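Local coordinates for protein beta-xylanase (Caldicellulosiruptor kristjanssonii, PDB 7NWN) that probably binds plant cell-wall polysaccharide through a calcium-bearing family 9 carbohydrate-binding module of a multimodular xylanase-glucuronoyl esterase, at residues V72-Y77 with F164-N169. Residues are numbered along the deposited sequence; the frame is centred on the assembly and turned at random.
Sequences VLAEVY and FEFQVN
The ring of Phe166 reaches across from strand 161-171 and meets the methyl of Ala74 on strand 69-77, with Phe166 CZ 3.7 Å and Phe166 CE1 3.8 Å from Ala74 CB. The ring comes to this methyl obliquely, with its far end. CB of Phe166 points toward the facing strand, and Phe166 CG stands anti to the backbone N (chi1 -179°), which lays the ring on the side of the carbonyl carbon; the ring also stacks on that of Phe61. Gln167 belongs to the other face of its strand. Val168, next in sequence, points to the opposite sheet again, and its CG1 packs on CG1 of Val76 at 4.2 Å, methyl against methyl. Asn169 returns to the face of Gln167, where Gln167 NE2 donates to Asn169 OD1 over 2.8 Å. Asn169 OD1 lies nearly in the amide plane of Gln167, while Arg177 shares the same acceptor and Glu95 and Ser93 hold Asn169 ND2. All four contacting residues are buried, and the backbones stay apart, with CA of Ala74 and CA of Phe166 separated by 9.4 Å. Such purely apolar packing of inward-facing side chains from two facing sheets is characteristic of the core of a beta-sandwich, the fold of family 9 carbohydrate-binding modules.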
loop_
_atom_site.group_PDB
_atom_site.type_symbol
_atom_site.label_atom_id
_atom_site.label_comp_id
_atom_site.label_asym_id
_atom_site.label_seq_id
_atom_site.Cartn_x
_atom_site.Cartn_y
_atom_site.Cartn_z
ATOM N N VAL A 72 2.516 -2.564 4.360
ATOM C CA VAL A 72 2.573 -2.816 2.924
ATOM C C VAL A 72 4.038 -2.995 2.527
ATOM O O VAL A 72 4.842 -2.149 2.879
ATOM C CB VAL A 72 1.942 -1.663 2.107
ATOM C CG1 VAL A 72 1.876 -2.016 0.611
ATOM C CG2 VAL A 72 0.539 -1.285 2.638
ATOM N N LEU A 73 4.328 -4.043 1.748
ATOM C CA LEU A 73 5.636 -4.169 1.114
ATOM C C LEU A 73 5.370 -4.175 -0.391
ATOM O O LEU A 73 4.682 -5.082 -0.851
ATOM C CB LEU A 73 6.270 -5.506 1.530
ATOM C CG LEU A 73 7.585 -5.839 0.810
ATOM C CD1 LEU A 73 8.662 -5.016 1.444
ATOM C CD2 LEU A 73 7.911 -7.318 1.017
ATOM N N ALA A 74 5.844 -3.150 -1.109
ATOM C CA ALA A 74 5.645 -3.116 -2.542
ATOM C C ALA A 74 7.007 -3.173 -3.226
ATOM O O ALA A 74 7.963 -2.514 -2.794
ATOM C CB ALA A 74 4.864 -1.869 -2.929
ATOM N N GLU A 75 7.078 -3.957 -4.314
ATOM C CA GLU A 75 8.225 -3.845 -5.214
ATOM C C GLU A 75 7.756 -3.486 -6.623
ATOM O O GLU A 75 6.782 -4.078 -7.147
ATOM C CB GLU A 75 8.977 -5.179 -5.273
ATOM C CG GLU A 75 9.728 -5.414 -4.000
ATOM C CD GLU A 75 10.601 -6.657 -3.940
ATOM O OE1 GLU A 75 10.845 -7.271 -4.980
ATOM O OE2 GLU A 75 11.051 -6.976 -2.837
ATOM N N VAL A 76 8.481 -2.527 -7.214
ATOM C CA VAL A 76 8.144 -2.049 -8.536
ATOM C C VAL A 76 9.340 -2.335 -9.456
ATOM O O VAL A 76 10.438 -1.861 -9.172
ATOM C CB VAL A 76 7.830 -0.532 -8.492
ATOM C CG1 VAL A 76 7.491 0.008 -9.894
ATOM C CG2 VAL A 76 6.697 -0.200 -7.501
ATOM N N TYR A 77 9.088 -3.029 -10.564
ATOM C CA TYR A 77 10.019 -3.117 -11.677
ATOM C C TYR A 77 9.756 -1.932 -12.609
ATOM O O TYR A 77 8.671 -1.804 -13.176
ATOM C CB TYR A 77 9.824 -4.463 -12.385
ATOM C CG TYR A 77 10.656 -4.595 -13.635
ATOM C CD1 TYR A 77 11.967 -5.062 -13.580
ATOM C CD2 TYR A 77 10.133 -4.225 -14.877
ATOM C CE1 TYR A 77 12.747 -5.160 -14.727
ATOM C CE2 TYR A 77 10.902 -4.296 -16.028
ATOM C CZ TYR A 77 12.209 -4.767 -15.947
ATOM O OH TYR A 77 12.970 -4.830 -17.077
ATOM N N PHE A 164 -9.611 -1.148 0.695
ATOM C CA PHE A 164 -8.207 -0.914 0.403
ATOM C C PHE A 164 -8.056 -0.747 -1.106
ATOM O O PHE A 164 -8.657 -1.506 -1.861
ATOM C CB PHE A 164 -7.417 -2.130 0.917
ATOM C CG PHE A 164 -5.953 -2.142 0.575
ATOM C CD1 PHE A 164 -5.055 -1.420 1.352
ATOM C CD2 PHE A 164 -5.496 -2.836 -0.526
ATOM C CE1 PHE A 164 -3.713 -1.403 1.008
ATOM C CE2 PHE A 164 -4.151 -2.780 -0.881
ATOM C CZ PHE A 164 -3.273 -2.093 -0.094
ATOM N N GLU A 165 -7.129 0.126 -1.524
ATOM C CA GLU A 165 -6.642 0.149 -2.902
ATOM C C GLU A 165 -5.115 0.366 -2.881
ATOM O O GLU A 165 -4.591 0.940 -1.931
ATOM C CB GLU A 165 -7.407 1.222 -3.718
ATOM C CG GLU A 165 -6.919 1.476 -5.161
ATOM C CD GLU A 165 -6.948 0.315 -6.147
ATOM O OE1 GLU A 165 -6.647 -0.860 -5.764
ATOM O OE2 GLU A 165 -7.268 0.560 -7.337
ATOM N N PHE A 166 -4.452 -0.112 -3.943
ATOM C CA PHE A 166 -3.037 0.048 -4.234
ATOM C C PHE A 166 -2.898 0.561 -5.680
ATOM O O PHE A 166 -3.507 0.018 -6.598
ATOM C CB PHE A 166 -2.318 -1.296 -4.044
ATOM C CG PHE A 166 -0.835 -1.226 -4.301
ATOM C CD1 PHE A 166 0.040 -0.681 -3.366
ATOM C CD2 PHE A 166 -0.329 -1.646 -5.531
ATOM C CE1 PHE A 166 1.395 -0.583 -3.654
ATOM C CE2 PHE A 166 1.024 -1.539 -5.812
ATOM C CZ PHE A 166 1.876 -1.002 -4.868
ATOM N N GLN A 167 -2.054 1.576 -5.869
ATOM C CA GLN A 167 -1.752 2.137 -7.182
ATOM C C GLN A 167 -0.242 2.425 -7.324
ATOM O O GLN A 167 0.409 2.892 -6.394
ATOM C CB GLN A 167 -2.486 3.471 -7.341
ATOM C CG GLN A 167 -2.435 4.001 -8.777
ATOM C CD GLN A 167 -3.333 5.215 -8.886
ATOM O OE1 GLN A 167 -4.557 5.152 -8.688
ATOM N NE2 GLN A 167 -2.717 6.341 -9.180
ATOM N N VAL A 168 0.278 2.195 -8.543
ATOM C CA VAL A 168 1.604 2.654 -8.902
ATOM C C VAL A 168 1.421 3.740 -9.952
ATOM O O VAL A 168 0.722 3.514 -10.929
ATOM C CB VAL A 168 2.397 1.487 -9.503
ATOM C CG1 VAL A 168 3.739 1.918 -10.116
ATOM C CG2 VAL A 168 2.567 0.364 -8.482
ATOM N N ASN A 169 2.103 4.857 -9.770
ATOM C CA ASN A 169 2.270 5.883 -10.798
ATOM C C ASN A 169 3.624 5.661 -11.483
ATOM O O ASN A 169 4.664 5.634 -10.808
ATOM C CB ASN A 169 2.293 7.243 -10.130
ATOM C CG ASN A 169 0.985 7.490 -9.384
ATOM O OD1 ASN A 169 -0.103 7.204 -9.906
ATOM N ND2 ASN A 169 1.074 8.063 -8.191
#